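Local coordinates for protein SUMO-1 cysteine protease S273R (PDB 6LJ9) that acts as a cysteine protease that probably matures the viral pp220 and pp62 polyproteins into core-shell proteins and dampens the host immune response, at residues S23-K28 / D46-V51; L88-I93 / C110-M115; D128-Y133 / L209-T214; S182-N187 / V247-F252. One frame throughout, in Å; residues are numbered along the deposited sequence.

The four contacts run from a helical N-terminal part of the chain to the catalytic core of an Ulp1-like cysteine protease. Interaction 1 stands apart, its centre about 36 Å from that of interaction 4 and about 42 Å from that of interaction 3. Interaction 2 lies nearest the middle of the chain, with centres about 26 Å from interaction 1 and about 20 Å from interaction 4. Interactions 3 and 4 alternate along the sequence, come within about 5 Å at their nearest atoms, and both meet the second subunit. Interaction 4 holds N187, an inferred active-site residue, and its F186 side chain lies about 8 Å from that of the inferred nucleophile C232.

Interaction 1 of 4, residues S23-K28 / D46-V51; sequences SCLSKK and DSESCV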
loop_
_atom_site.group_PDB
_atom_site.type_symbol
_atom_site.label_atom_id
_atom_site.label_comp_id
_atom_site.label_asym_id
_atom_site.label_seq_id
_atom_site.Cartn_x
_atom_site.Cartn_y
_atom_site.Cartn_z
ATOM N N SER B 23 2.675 -0.582 -24.336
ATOM C CA SER B 23 3.977 -1.126 -24.694
ATOM C C SER B 23 4.824 -1.256 -23.436
ATOM O O SER B 23 4.889 -0.324 -22.627
ATOM C CB SER B 23 4.678 -0.236 -25.723
ATOM O OG SER B 23 5.978 -0.719 -26.015
ATOM N N CYS B 24 5.463 -2.414 -23.268
ATOM C CA CYS B 24 6.319 -2.622 -22.107
ATOM C C CYS B 24 7.699 -2.003 -22.279
ATOM O O CYS B 24 8.407 -1.815 -21.283
ATOM C CB CYS B 24 6.480 -4.116 -21.812
ATOM S SG CYS B 24 5.012 -5.145 -22.047
ATOM N N LEU B 25 8.096 -1.681 -23.506
ATOM C CA LEU B 25 9.454 -1.234 -23.777
ATOM C C LEU B 25 9.623 0.247 -23.457
ATOM O O LEU B 25 8.673 1.033 -23.516
ATOM C CB LEU B 25 9.819 -1.487 -25.239
ATOM C CG LEU B 25 9.814 -2.947 -25.696
ATOM C CD1 LEU B 25 9.935 -3.043 -27.210
ATOM C CD2 LEU B 25 10.934 -3.718 -25.020
ATOM N N SER B 26 10.854 0.621 -23.117
ATOM C CA SER B 26 11.181 2.027 -22.942
ATOM C C SER B 26 11.018 2.768 -24.264
ATOM O O SER B 26 11.160 2.191 -25.346
ATOM C CB SER B 26 12.611 2.186 -22.420
ATOM O OG SER B 26 12.794 1.474 -21.209
ATOM N N LYS B 27 10.712 4.064 -24.168
ATOM C CA LYS B 27 10.482 4.859 -25.368
ATOM C C LYS B 27 11.737 5.015 -26.217
ATOM O O LYS B 27 11.626 5.258 -27.423
ATOM C CB LYS B 27 9.917 6.228 -24.987
ATOM C CG LYS B 27 8.483 6.156 -24.483
ATOM C CD LYS B 27 7.907 7.527 -24.183
ATOM C CE LYS B 27 6.417 7.432 -23.899
ATOM N NZ LYS B 27 6.116 6.432 -22.838
ATOM N N LYS B 28 12.923 4.874 -25.623
ATOM C CA LYS B 28 14.138 4.806 -26.426
ATOM C C LYS B 28 14.225 3.476 -27.164
ATOM O O LYS B 28 14.523 3.438 -28.363
ATOM C CB LYS B 28 15.371 5.008 -25.544
ATOM C CG LYS B 28 16.686 4.753 -26.269
ATOM C CD LYS B 28 17.858 4.688 -25.302
ATOM C CE LYS B 28 19.150 4.354 -26.031
ATOM N NZ LYS B 28 20.300 4.207 -25.098
ATOM N N ASP B 46 5.143 -12.896 -31.520
ATOM C CA ASP B 46 3.866 -12.214 -31.335
ATOM C C ASP B 46 3.846 -11.496 -29.991
ATOM O O ASP B 46 2.824 -11.463 -29.298
ATOM C CB ASP B 46 2.687 -13.181 -31.459
ATOM C CG ASP B 46 2.675 -14.240 -30.375
ATOM O OD1 ASP B 46 3.699 -14.397 -29.681
ATOM O OD2 ASP B 46 1.633 -14.912 -30.212
ATOM N N SER B 47 4.982 -10.923 -29.603
ATOM C CA SER B 47 5.103 -10.188 -28.351
ATOM C C SER B 47 6.422 -9.433 -28.372
ATOM O O SER B 47 7.367 -9.816 -29.068
ATOM C CB SER B 47 5.039 -11.118 -27.134
ATOM O OG SER B 47 6.158 -11.985 -27.091
ATOM N N GLU B 48 6.473 -8.349 -27.594
ATOM C CA GLU B 48 7.697 -7.560 -27.509
ATOM C C GLU B 48 8.817 -8.331 -26.826
ATOM O O GLU B 48 9.990 -8.161 -27.179
ATOM C CB GLU B 48 7.425 -6.249 -26.775
ATOM C CG GLU B 48 6.437 -5.338 -27.483
ATOM C CD GLU B 48 6.156 -4.069 -26.704
ATOM O OE1 GLU B 48 6.291 -4.090 -25.462
ATOM O OE2 GLU B 48 5.805 -3.051 -27.333
ATOM N N SER B 49 8.480 -9.180 -25.852
ATOM C CA SER B 49 9.499 -9.981 -25.183
ATOM C C SER B 49 10.125 -10.998 -26.129
ATOM O O SER B 49 11.320 -11.291 -26.019
ATOM C CB SER B 49 8.904 -10.684 -23.962
ATOM O OG SER B 49 7.836 -11.539 -24.332
ATOM N N CYS B 50 9.338 -11.545 -27.059
ATOM C CA CYS B 50 9.901 -12.448 -28.056
ATOM C C CYS B 50 10.800 -11.707 -29.037
ATOM O O CYS B 50 11.758 -12.289 -29.559
ATOM C CB CYS B 50 8.781 -13.168 -28.808
ATOM S SG CYS B 50 7.724 -14.203 -27.777
ATOM N N VAL B 51 10.509 -10.431 -29.298
ATOM C CA VAL B 51 11.320 -9.658 -30.234
ATOM C C VAL B 51 12.702 -9.394 -29.653
ATOM O O VAL B 51 13.725 -9.682 -30.285
ATOM C CB VAL B 51 10.609 -8.346 -30.606
ATOM C CG1 VAL B 51 11.530 -7.462 -31.433
ATOM C CG2 VAL B 51 9.324 -8.634 -31.364
#
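The carboxylate of E48 reaches from the first turn of helix 48-51 to the loop at S23 and C24 and grips it with two oxygens. OE2 accepts from S23 OG at 2.7 Å, while OE1 accepts from C24 N at 2.9 Å; both oxygens use their syn lone pairs, so the fork faces its two donors. The N-H of C24 meets OE1 at 143°, a noticeably bent line. A glutamate suits the place because its chain, extended beyond CG (chi2 178°), spans the distance and ends in two acceptors. L25 runs alongside that chain in the opposite direction, its CD1 lying 3.9 Å from E48 CD, so leucine supplies an apolar flank to the methylenes and the carboxyl carbon. S23 carries its hydroxyl anti to the backbone N (chi1 177°), where OG meets OE2 and also takes a weak bond from L25 N. C24 is tied by a disulfide to C14, and its carbonyl oxygen accepts from R75. E48 is a bidentate carboxylate, each oxygen taking one donor of the loop 23-26, in the disulfide-braced, helical N-terminal part of the chain.

Interaction 2 of 4, residues L88-I93 / C110-M115; sequences LTNFNI and CPFSMM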
loop_
_atom_site.group_PDB
_atom_site.type_symbol
_atom_site.label_atom_id
_atom_site.label_comp_id
_atom_site.label_asym_id
_atom_site.label_seq_id
_atom_site.Cartn_x
_atom_site.Cartn_y
_atom_site.Cartn_z
ATOM N N LEU B 88 6.501 -25.151 -11.963
ATOM C CA LEU B 88 7.249 -23.963 -11.582
ATOM C C LEU B 88 8.528 -24.346 -10.849
ATOM O O LEU B 88 8.548 -25.288 -10.052
ATOM C CB LEU B 88 6.388 -23.060 -10.695
ATOM C CG LEU B 88 5.707 -21.870 -11.368
ATOM C CD1 LEU B 88 4.982 -22.293 -12.636
ATOM C CD2 LEU B 88 4.743 -21.196 -10.404
ATOM N N THR B 89 9.596 -23.610 -11.129
ATOM C CA THR B 89 10.865 -23.781 -10.439
ATOM C C THR B 89 11.019 -22.709 -9.364
ATOM O O THR B 89 10.217 -21.780 -9.254
ATOM C CB THR B 89 12.034 -23.723 -11.429
ATOM O OG1 THR B 89 12.100 -22.417 -12.018
ATOM C CG2 THR B 89 11.851 -24.757 -12.530
ATOM N N ASN B 90 12.070 -22.859 -8.554
ATOM C CA ASN B 90 12.361 -21.854 -7.538
ATOM C C ASN B 90 12.718 -20.513 -8.163
ATOM O O ASN B 90 12.514 -19.465 -7.541
ATOM C CB ASN B 90 13.493 -22.336 -6.629
ATOM C CG ASN B 90 14.551 -23.124 -7.380
ATOM O OD1 ASN B 90 14.537 -23.189 -8.610
ATOM N ND2 ASN B 90 15.475 -23.726 -6.641
ATOM N N PHE B 91 13.248 -20.524 -9.388
ATOM C CA PHE B 91 13.580 -19.269 -10.054
ATOM C C PHE B 91 12.326 -18.551 -10.535
ATOM O O PHE B 91 12.240 -17.320 -10.451
ATOM C CB PHE B 91 14.532 -19.527 -11.221
ATOM C CG PHE B 91 15.809 -20.208 -10.823
ATOM C CD1 PHE B 91 16.793 -19.516 -10.137
ATOM C CD2 PHE B 91 16.030 -21.537 -11.143
ATOM C CE1 PHE B 91 17.971 -20.139 -9.771
ATOM C CE2 PHE B 91 17.206 -22.166 -10.780
ATOM C CZ PHE B 91 18.178 -21.466 -10.093
ATOM N N ASN B 92 11.345 -19.301 -11.045
ATOM C CA ASN B 92 10.097 -18.684 -11.486
ATOM C C ASN B 92 9.375 -18.019 -10.324
ATOM O O ASN B 92 8.767 -16.953 -10.485
ATOM C CB ASN B 92 9.194 -19.729 -12.142
ATOM C CG ASN B 92 9.905 -20.526 -13.216
ATOM O OD1 ASN B 92 9.995 -21.751 -13.136
ATOM N ND2 ASN B 92 10.413 -19.835 -14.229
ATOM N N ILE B 93 9.435 -18.630 -9.141
ATOM C CA ILE B 93 8.724 -18.100 -7.984
ATOM C C ILE B 93 9.492 -16.945 -7.353
ATOM O O ILE B 93 8.900 -15.939 -6.953
ATOM C CB ILE B 93 8.460 -19.231 -6.975
ATOM C CG1 ILE B 93 7.577 -20.307 -7.611
ATOM C CG2 ILE B 93 7.824 -18.682 -5.709
ATOM C CD1 ILE B 93 7.426 -21.553 -6.773
ATOM N N CYS B 110 10.285 -13.492 0.696
ATOM C CA CYS B 110 11.317 -14.271 1.361
ATOM C C CYS B 110 12.486 -14.511 0.405
ATOM O O CYS B 110 12.277 -14.644 -0.806
ATOM C CB CYS B 110 10.746 -15.605 1.845
ATOM S SG CYS B 110 10.112 -16.664 0.535
ATOM N N PRO B 111 13.731 -14.553 0.906
ATOM C CA PRO B 111 14.878 -14.743 0.004
ATOM C C PRO B 111 14.907 -16.116 -0.652
ATOM O O PRO B 111 14.053 -16.968 -0.389
ATOM C CB PRO B 111 16.090 -14.537 0.923
ATOM C CG PRO B 111 15.581 -13.741 2.064
ATOM C CD PRO B 111 14.157 -14.192 2.267
ATOM N N PHE B 112 15.909 -16.338 -1.507
ATOM C CA PHE B 112 15.971 -17.580 -2.270
ATOM C C PHE B 112 16.425 -18.751 -1.406
ATOM O O PHE B 112 15.977 -19.884 -1.617
ATOM C CB PHE B 112 16.904 -17.407 -3.471
ATOM C CG PHE B 112 16.879 -18.557 -4.445
ATOM C CD1 PHE B 112 17.720 -19.646 -4.279
ATOM C CD2 PHE B 112 16.028 -18.537 -5.539
ATOM C CE1 PHE B 112 17.701 -20.701 -5.175
ATOM C CE2 PHE B 112 16.005 -19.588 -6.439
ATOM C CZ PHE B 112 16.843 -20.671 -6.257
ATOM N N SER B 113 17.302 -18.502 -0.431
ATOM C CA SER B 113 17.840 -19.596 0.374
ATOM C C SER B 113 16.801 -20.122 1.357
ATOM O O SER B 113 16.638 -21.338 1.511
ATOM C CB SER B 113 19.095 -19.132 1.112
ATOM O OG SER B 113 19.703 -20.207 1.808
ATOM N N MET B 114 16.089 -19.221 2.033
ATOM C CA MET B 114 15.073 -19.624 2.997
ATOM C C MET B 114 13.733 -19.869 2.316
ATOM O O MET B 114 12.677 -19.660 2.922
ATOM C CB MET B 114 14.905 -18.567 4.089
ATOM C CG MET B 114 16.085 -18.423 5.026
ATOM S SD MET B 114 15.633 -17.474 6.491
ATOM C CE MET B 114 14.761 -16.103 5.737
ATOM N N MET B 115 13.761 -20.315 1.062
ATOM C CA MET B 115 12.528 -20.479 0.300
ATOM C C MET B 115 11.923 -21.869 0.487
ATOM O O MET B 115 10.799 -21.999 0.978
ATOM C CB MET B 115 12.785 -20.201 -1.185
ATOM C CG MET B 115 11.513 -20.083 -2.002
ATOM S SD MET B 115 11.813 -20.164 -3.772
ATOM C CE MET B 115 12.967 -18.815 -3.947
#
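N90 and F112 meet where the amide of the first slants across the outer end of the second's ring. ND2 of N90 comes within 3.4 Å of F112 CZ, and the amide and ring planes are 37° apart, a tilted contact rather than a flat stack. The asparagine reaches it with CG between its backbone N and carbonyl carbon (chi1 37°), and its short amide fits beside the phenyl end at the helix start. In F112, CG anti to the backbone N (chi1 -171°) carries the ring out from the start of the type I turn F112 to M115, where one flat group can meet both N90 and F91. The two phenyl planes are tilted only modestly and offset, with centroids 5.2 Å apart, so that the rings hardly overlap and touch through F91 CE1 and F112 CZ at 3.7 Å.

The contact joins the N-terminal end of helix 90-103 to the loop that leaves strand 107-109, an outermost strand of the five-stranded mixed sheet in this Ulp1-like core; C110 is held to C155 of the neighbouring strand by a disulfide. The helix start is fixed by a capping box. T89 N gives a bond of 2.8 Å to N92 OD1, in the carbonyl plane and on a lone pair, and N92 N returns a weak one to T89 OG1.

M115, buried but less well ordered, approaches N90 from the other end of the turn. Its long, flexible thioether chain, bent at the last torsion, places SD 4.0 Å from N90 CB and CE 3.7 Å from N90 O. Both F112 and M115 also touch D94, one turn further along the helix.

Interaction 3 of 4, residues D128-Y133 / L209-T214; sequences DMVKVY and LKIHHT
The ring of Y133 takes I211 CD1 obliquely, 3.9 Å from CD2, and also meets the ring of W181 with planes at about 35°. Further along the loop 209-214, the imidazole of H212 stacks on W181, carries H213 ND1 over one face near the rim, and has T214 O at its edge. The ring of H213 in turn has H212 CE1 over one face, while T214 OG1 lies in plane at its edge, sharing a hydrogen bond with ND1. The loop 209-214 links helix 195-208 to strand 215-220, an outermost strand of the mixed sheet in the Ulp1-like catalytic fold, and helix 129-134 packs against this loop.

Branched aliphatic residues suit the middle, where V130 is buried and its contacts across to the loop are purely apolar. V130 and I211 run antiparallel alongside each other, and V130 CG1 lies 3.9 Å from I211 CG2. With CG2 anti to its carbonyl carbon (chi1 65°), I211 sends that branch to V130 and the other, ending in CD1, to Y133. K210 lies roughly perpendicular to V130 and lays its CE against V130 CG2 at 4.1 Å; this long chain can shield the valine while keeping its ammonium group at the surface.

Y133 packs on N246, and H213 on T250, of the second subunit. The K210 ammonium (NZ) lies 5.3 Å from D128 OD1, where its charge may still be felt. As N-cap of the helix, D128 receives V130 N on the anti side of OD1 at 3.2 Å, 29° out of the carboxylate plane.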
loop_
_atom_site.group_PDB
_atom_site.type_symbol
_atom_site.label_atom_id
_atom_site.label_comp_id
_atom_site.label_asym_id
_atom_site.label_seq_id
_atom_site.Cartn_x
_atom_site.Cartn_y
_atom_site.Cartn_z
ATOM N N ASP B 128 13.352 -12.424 11.129
ATOM C CA ASP B 128 12.684 -12.035 12.367
ATOM C C ASP B 128 11.472 -11.201 11.979
ATOM O O ASP B 128 11.620 -10.075 11.491
ATOM C CB ASP B 128 13.633 -11.263 13.283
ATOM C CG ASP B 128 13.093 -11.101 14.696
ATOM O OD1 ASP B 128 11.857 -11.050 14.868
ATOM O OD2 ASP B 128 13.910 -11.021 15.638
HETATM N N MSE B 129 10.280 -11.753 12.189
HETATM C CA MSE B 129 9.043 -11.130 11.727
HETATM C C MSE B 129 8.819 -9.761 12.362
HETATM O O MSE B 129 8.199 -8.885 11.759
HETATM C CB MSE B 129 7.848 -12.042 12.010
HETATM C CG MSE B 129 6.695 -11.862 11.037
HETATM SE SE MSE B 129 7.252 -12.109 9.183
HETATM C CE MSE B 129 7.967 -13.918 9.321
ATOM N N VAL B 130 9.327 -9.580 13.583
ATOM C CA VAL B 130 9.267 -8.268 14.219
ATOM C C VAL B 130 10.177 -7.285 13.494
ATOM O O VAL B 130 9.791 -6.140 13.227
ATOM C CB VAL B 130 9.627 -8.375 15.711
ATOM C CG1 VAL B 130 9.694 -6.991 16.341
ATOM C CG2 VAL B 130 8.616 -9.242 16.434
ATOM N N LYS B 131 11.400 -7.712 13.165
ATOM C CA LYS B 131 12.292 -6.853 12.394
ATOM C C LYS B 131 11.749 -6.615 10.989
ATOM O O LYS B 131 12.013 -5.566 10.390
ATOM C CB LYS B 131 13.694 -7.461 12.332
ATOM C CG LYS B 131 14.337 -7.718 13.690
ATOM C CD LYS B 131 15.685 -8.413 13.543
ATOM C CE LYS B 131 16.820 -7.425 13.337
ATOM N NZ LYS B 131 17.196 -6.762 14.616
ATOM N N VAL B 132 10.989 -7.572 10.452
ATOM C CA VAL B 132 10.313 -7.360 9.173
ATOM C C VAL B 132 9.289 -6.241 9.301
ATOM O O VAL B 132 9.202 -5.348 8.450
ATOM C CB VAL B 132 9.660 -8.666 8.686
ATOM C CG1 VAL B 132 8.761 -8.401 7.487
ATOM C CG2 VAL B 132 10.721 -9.686 8.335
ATOM N N TYR B 133 8.500 -6.271 10.378
ATOM C CA TYR B 133 7.486 -5.246 10.586
ATOM C C TYR B 133 8.119 -3.883 10.839
ATOM O O TYR B 133 7.602 -2.856 10.382
ATOM C CB TYR B 133 6.579 -5.646 11.750
ATOM C CG TYR B 133 5.372 -4.757 11.932
ATOM C CD1 TYR B 133 4.183 -5.023 11.264
ATOM C CD2 TYR B 133 5.417 -3.656 12.777
ATOM C CE1 TYR B 133 3.076 -4.214 11.430
ATOM C CE2 TYR B 133 4.317 -2.843 12.947
ATOM C CZ TYR B 133 3.149 -3.125 12.274
ATOM O OH TYR B 133 2.055 -2.310 12.449
ATOM N N LEU B 209 3.523 -11.756 18.934
ATOM C CA LEU B 209 2.812 -11.466 20.174
ATOM C C LEU B 209 3.543 -10.455 21.047
ATOM O O LEU B 209 2.969 -9.998 22.043
ATOM C CB LEU B 209 2.579 -12.755 20.964
ATOM C CG LEU B 209 1.357 -13.588 20.570
ATOM C CD1 LEU B 209 1.317 -14.886 21.359
ATOM C CD2 LEU B 209 0.080 -12.790 20.781
ATOM N N LYS B 210 4.786 -10.105 20.708
ATOM C CA LYS B 210 5.523 -9.083 21.442
ATOM C C LYS B 210 5.166 -7.670 20.993
ATOM O O LYS B 210 5.377 -6.722 21.757
ATOM C CB LYS B 210 7.033 -9.308 21.291
ATOM C CG LYS B 210 7.541 -10.642 21.839
ATOM C CD LYS B 210 9.050 -10.749 21.687
ATOM C CE LYS B 210 9.452 -10.728 20.212
ATOM N NZ LYS B 210 10.905 -10.529 20.005
ATOM N N ILE B 211 4.633 -7.506 19.782
ATOM C CA ILE B 211 4.259 -6.196 19.261
ATOM C C ILE B 211 2.784 -6.102 18.908
ATOM O O ILE B 211 2.329 -5.032 18.490
ATOM C CB ILE B 211 5.121 -5.808 18.041
ATOM C CG1 ILE B 211 4.846 -6.753 16.872
ATOM C CG2 ILE B 211 6.599 -5.827 18.399
ATOM C CD1 ILE B 211 5.579 -6.373 15.606
ATOM N N HIS B 212 2.021 -7.185 19.054
ATOM C CA HIS B 212 0.590 -7.156 18.786
ATOM C C HIS B 212 -0.112 -8.107 19.743
ATOM O O HIS B 212 0.498 -9.023 20.299
ATOM C CB HIS B 212 0.271 -7.525 17.331
ATOM C CG HIS B 212 -1.118 -7.158 16.906
ATOM N ND1 HIS B 212 -1.595 -5.867 16.961
ATOM C CD2 HIS B 212 -2.131 -7.913 16.417
ATOM C CE1 HIS B 212 -2.842 -5.841 16.524
ATOM N NE2 HIS B 212 -3.190 -7.070 16.188
ATOM N N HIS B 213 -1.413 -7.883 19.917
ATOM C CA HIS B 213 -2.186 -8.596 20.923
ATOM C C HIS B 213 -2.951 -9.794 20.375
ATOM O O HIS B 213 -3.265 -10.709 21.145
ATOM C CB HIS B 213 -3.168 -7.634 21.602
ATOM C CG HIS B 213 -4.014 -6.854 20.643
ATOM N ND1 HIS B 213 -5.067 -7.417 19.954
ATOM C CD2 HIS B 213 -3.964 -5.556 20.261
ATOM C CE1 HIS B 213 -5.630 -6.499 19.189
ATOM N NE2 HIS B 213 -4.980 -5.361 19.356
ATOM N N THR B 214 -3.251 -9.823 19.078
ATOM C CA THR B 214 -4.035 -10.900 18.480
ATOM C C THR B 214 -3.272 -11.469 17.292
ATOM O O THR B 214 -3.169 -10.817 16.247
ATOM C CB THR B 214 -5.415 -10.404 18.049
ATOM O OG1 THR B 214 -6.017 -9.676 19.124
ATOM C CG2 THR B 214 -6.307 -11.579 17.680
#

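Interaction 4 of 4, residues S182-N187 / V247-F252; sequences SIEYFN and VSYTHF
F186 and F252 form a T-shaped pair: the edge of F252 is directed at the face of F186, with centroids 5.4 Å apart and planes at 73°. The closest atoms are F186 CE1 and F252 CD2, 3.9 Å apart. Beside them E184 lies roughly perpendicular to Y249, its OE2 3.6 Å from Y249 CD2 and its carboxylate plane turned 69° from the ring. Both pairs pack helix 249-254 on strand 181-186, an inner strand of the sheet of the Ulp1-like fold. Strand alternation explains the choice of residues, since S182, E184 and F186 direct their side chains toward the helix whereas I183 and Y185 pack on helix 195-208.

A chi1 of 56° sets the Y249 ring beside S182 and E184, with S182 OG 4.3 Å from Y249 CE2.

In the next shell, helix 232-244 backs F186, F252 and E184, while L218 of strand 215-220 lies against Y249. Y239 stacks on F186, meets F252 edge-to-face and hydrogen-bonds through its hydroxyl to E184 OE1; R243 makes a salt bridge to E184 OE2. The buried carboxylate is thus satisfied on both oxygens. R243 probably favours its charged form, whereas D179 of the second subunit, packed nearby, may work against it. S182 OG bonds to that same D179, so the edge of this contact reaches the second subunit.

The same strand leads into the catalytic site. F186 lies about 8 Å from the inferred nucleophile C232 between side chains, and the next residue, N187, an inferred active-site residue, has its OD1 hydrogen-bonded to both H168 NE2 and A189 N.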
loop_
_atom_site.group_PDB
_atom_site.type_symbol
_atom_site.label_atom_id
_atom_site.label_comp_id
_atom_site.label_asym_id
_atom_site.label_seq_id
_atom_site.Cartn_x
_atom_site.Cartn_y
_atom_site.Cartn_z
ATOM N N SER B 182 -2.519 -12.827 11.245
ATOM C CA SER B 182 -2.677 -14.243 10.957
ATOM C C SER B 182 -1.443 -14.778 10.250
ATOM O O SER B 182 -0.885 -14.123 9.365
ATOM C CB SER B 182 -3.921 -14.499 10.097
ATOM O OG SER B 182 -3.865 -13.763 8.887
ATOM N N ILE B 183 -1.020 -15.970 10.659
ATOM C CA ILE B 183 0.024 -16.730 9.985
ATOM C C ILE B 183 -0.667 -17.865 9.245
ATOM O O ILE B 183 -1.300 -18.725 9.869
ATOM C CB ILE B 183 1.070 -17.257 10.978
ATOM C CG1 ILE B 183 1.661 -16.097 11.783
ATOM C CG2 ILE B 183 2.167 -18.012 10.250
ATOM C CD1 ILE B 183 2.360 -16.529 13.051
ATOM N N GLU B 184 -0.566 -17.859 7.920
ATOM C CA GLU B 184 -1.399 -18.702 7.073
ATOM C C GLU B 184 -0.547 -19.699 6.300
ATOM O O GLU B 184 0.513 -19.352 5.772
ATOM C CB GLU B 184 -2.217 -17.844 6.104
ATOM C CG GLU B 184 -2.964 -16.708 6.786
ATOM C CD GLU B 184 -3.488 -15.680 5.804
ATOM O OE1 GLU B 184 -3.502 -15.969 4.590
ATOM O OE2 GLU B 184 -3.881 -14.580 6.247
ATOM N N TYR B 185 -1.026 -20.940 6.243
ATOM C CA TYR B 185 -0.424 -22.003 5.447
ATOM C C TYR B 185 -1.482 -22.529 4.490
ATOM O O TYR B 185 -2.505 -23.066 4.928
ATOM C CB TYR B 185 0.111 -23.128 6.340
ATOM C CG TYR B 185 0.576 -24.360 5.589
ATOM C CD1 TYR B 185 -0.308 -25.392 5.292
ATOM C CD2 TYR B 185 1.897 -24.497 5.185
ATOM C CE1 TYR B 185 0.108 -26.519 4.612
ATOM C CE2 TYR B 185 2.323 -25.624 4.503
ATOM C CZ TYR B 185 1.422 -26.631 4.218
ATOM O OH TYR B 185 1.829 -27.758 3.540
ATOM N N PHE B 186 -1.241 -22.375 3.192
ATOM C CA PHE B 186 -2.184 -22.795 2.163
ATOM C C PHE B 186 -1.606 -23.974 1.393
ATOM O O PHE B 186 -0.520 -23.870 0.814
ATOM C CB PHE B 186 -2.514 -21.644 1.213
ATOM C CG PHE B 186 -3.360 -22.053 0.044
ATOM C CD1 PHE B 186 -4.684 -22.423 0.225
ATOM C CD2 PHE B 186 -2.835 -22.072 -1.237
ATOM C CE1 PHE B 186 -5.465 -22.804 -0.850
ATOM C CE2 PHE B 186 -3.611 -22.449 -2.316
ATOM C CZ PHE B 186 -4.928 -22.816 -2.122
ATOM N N ASN B 187 -2.333 -25.090 1.393
ATOM C CA ASN B 187 -1.998 -26.271 0.604
ATOM C C ASN B 187 -3.172 -26.541 -0.328
ATOM O O ASN B 187 -4.272 -26.864 0.132
ATOM C CB ASN B 187 -1.713 -27.477 1.502
ATOM C CG ASN B 187 -1.101 -28.648 0.743
ATOM O OD1 ASN B 187 -1.418 -28.890 -0.422
ATOM N ND2 ASN B 187 -0.216 -29.381 1.410
ATOM N N VAL B 247 -8.131 -10.397 -0.619
ATOM C CA VAL B 247 -9.087 -11.499 -0.635
ATOM C C VAL B 247 -8.887 -12.297 0.648
ATOM O O VAL B 247 -7.790 -12.805 0.908
ATOM C CB VAL B 247 -8.908 -12.385 -1.877
ATOM C CG1 VAL B 247 -9.827 -13.599 -1.803
ATOM C CG2 VAL B 247 -9.178 -11.586 -3.143
ATOM N N SER B 248 -9.938 -12.396 1.457
ATOM C CA SER B 248 -9.826 -13.058 2.750
ATOM C C SER B 248 -9.478 -14.532 2.580
ATOM O O SER B 248 -9.825 -15.165 1.579
ATOM C CB SER B 248 -11.130 -12.915 3.537
ATOM O OG SER B 248 -11.048 -13.582 4.786
ATOM N N TYR B 249 -8.772 -15.078 3.575
ATOM C CA TYR B 249 -8.440 -16.499 3.558
ATOM C C TYR B 249 -9.680 -17.376 3.655
ATOM O O TYR B 249 -9.634 -18.542 3.246
ATOM C CB TYR B 249 -7.469 -16.834 4.697
ATOM C CG TYR B 249 -7.958 -16.454 6.083
ATOM C CD1 TYR B 249 -8.972 -17.171 6.710
ATOM C CD2 TYR B 249 -7.391 -15.392 6.770
ATOM C CE1 TYR B 249 -9.414 -16.832 7.973
ATOM C CE2 TYR B 249 -7.827 -15.046 8.036
ATOM C CZ TYR B 249 -8.838 -15.769 8.631
ATOM O OH TYR B 249 -9.272 -15.425 9.890
ATOM N N THR B 250 -10.779 -16.841 4.194
ATOM C CA THR B 250 -12.024 -17.594 4.287
ATOM C C THR B 250 -12.563 -17.993 2.920
ATOM O O THR B 250 -13.302 -18.978 2.827
ATOM C CB THR B 250 -13.085 -16.778 5.033
ATOM O OG1 THR B 250 -13.517 -15.690 4.205
ATOM C CG2 THR B 250 -12.521 -16.218 6.337
ATOM N N HIS B 251 -12.226 -17.245 1.865
ATOM C CA HIS B 251 -12.632 -17.639 0.518
ATOM C C HIS B 251 -11.948 -18.932 0.100
ATOM O O HIS B 251 -12.571 -19.799 -0.525
ATOM C CB HIS B 251 -12.313 -16.524 -0.482
ATOM C CG HIS B 251 -12.999 -16.679 -1.806
ATOM N ND1 HIS B 251 -14.071 -15.899 -2.182
ATOM C CD2 HIS B 251 -12.759 -17.514 -2.844
ATOM C CE1 HIS B 251 -14.466 -16.250 -3.393
ATOM N NE2 HIS B 251 -13.687 -17.229 -3.816
ATOM N N PHE B 252 -10.664 -19.080 0.433
ATOM C CA PHE B 252 -9.938 -20.310 0.149
ATOM C C PHE B 252 -10.353 -21.454 1.065
ATOM O O PHE B 252 -9.965 -22.599 0.812
ATOM C CB PHE B 252 -8.431 -20.074 0.277
ATOM C CG PHE B 252 -7.881 -19.087 -0.716
ATOM C CD1 PHE B 252 -8.013 -17.724 -0.507
ATOM C CD2 PHE B 252 -7.217 -19.524 -1.851
ATOM C CE1 PHE B 252 -7.504 -16.815 -1.414
ATOM C CE2 PHE B 252 -6.701 -18.618 -2.761
ATOM C CZ PHE B 252 -6.848 -17.263 -2.543
#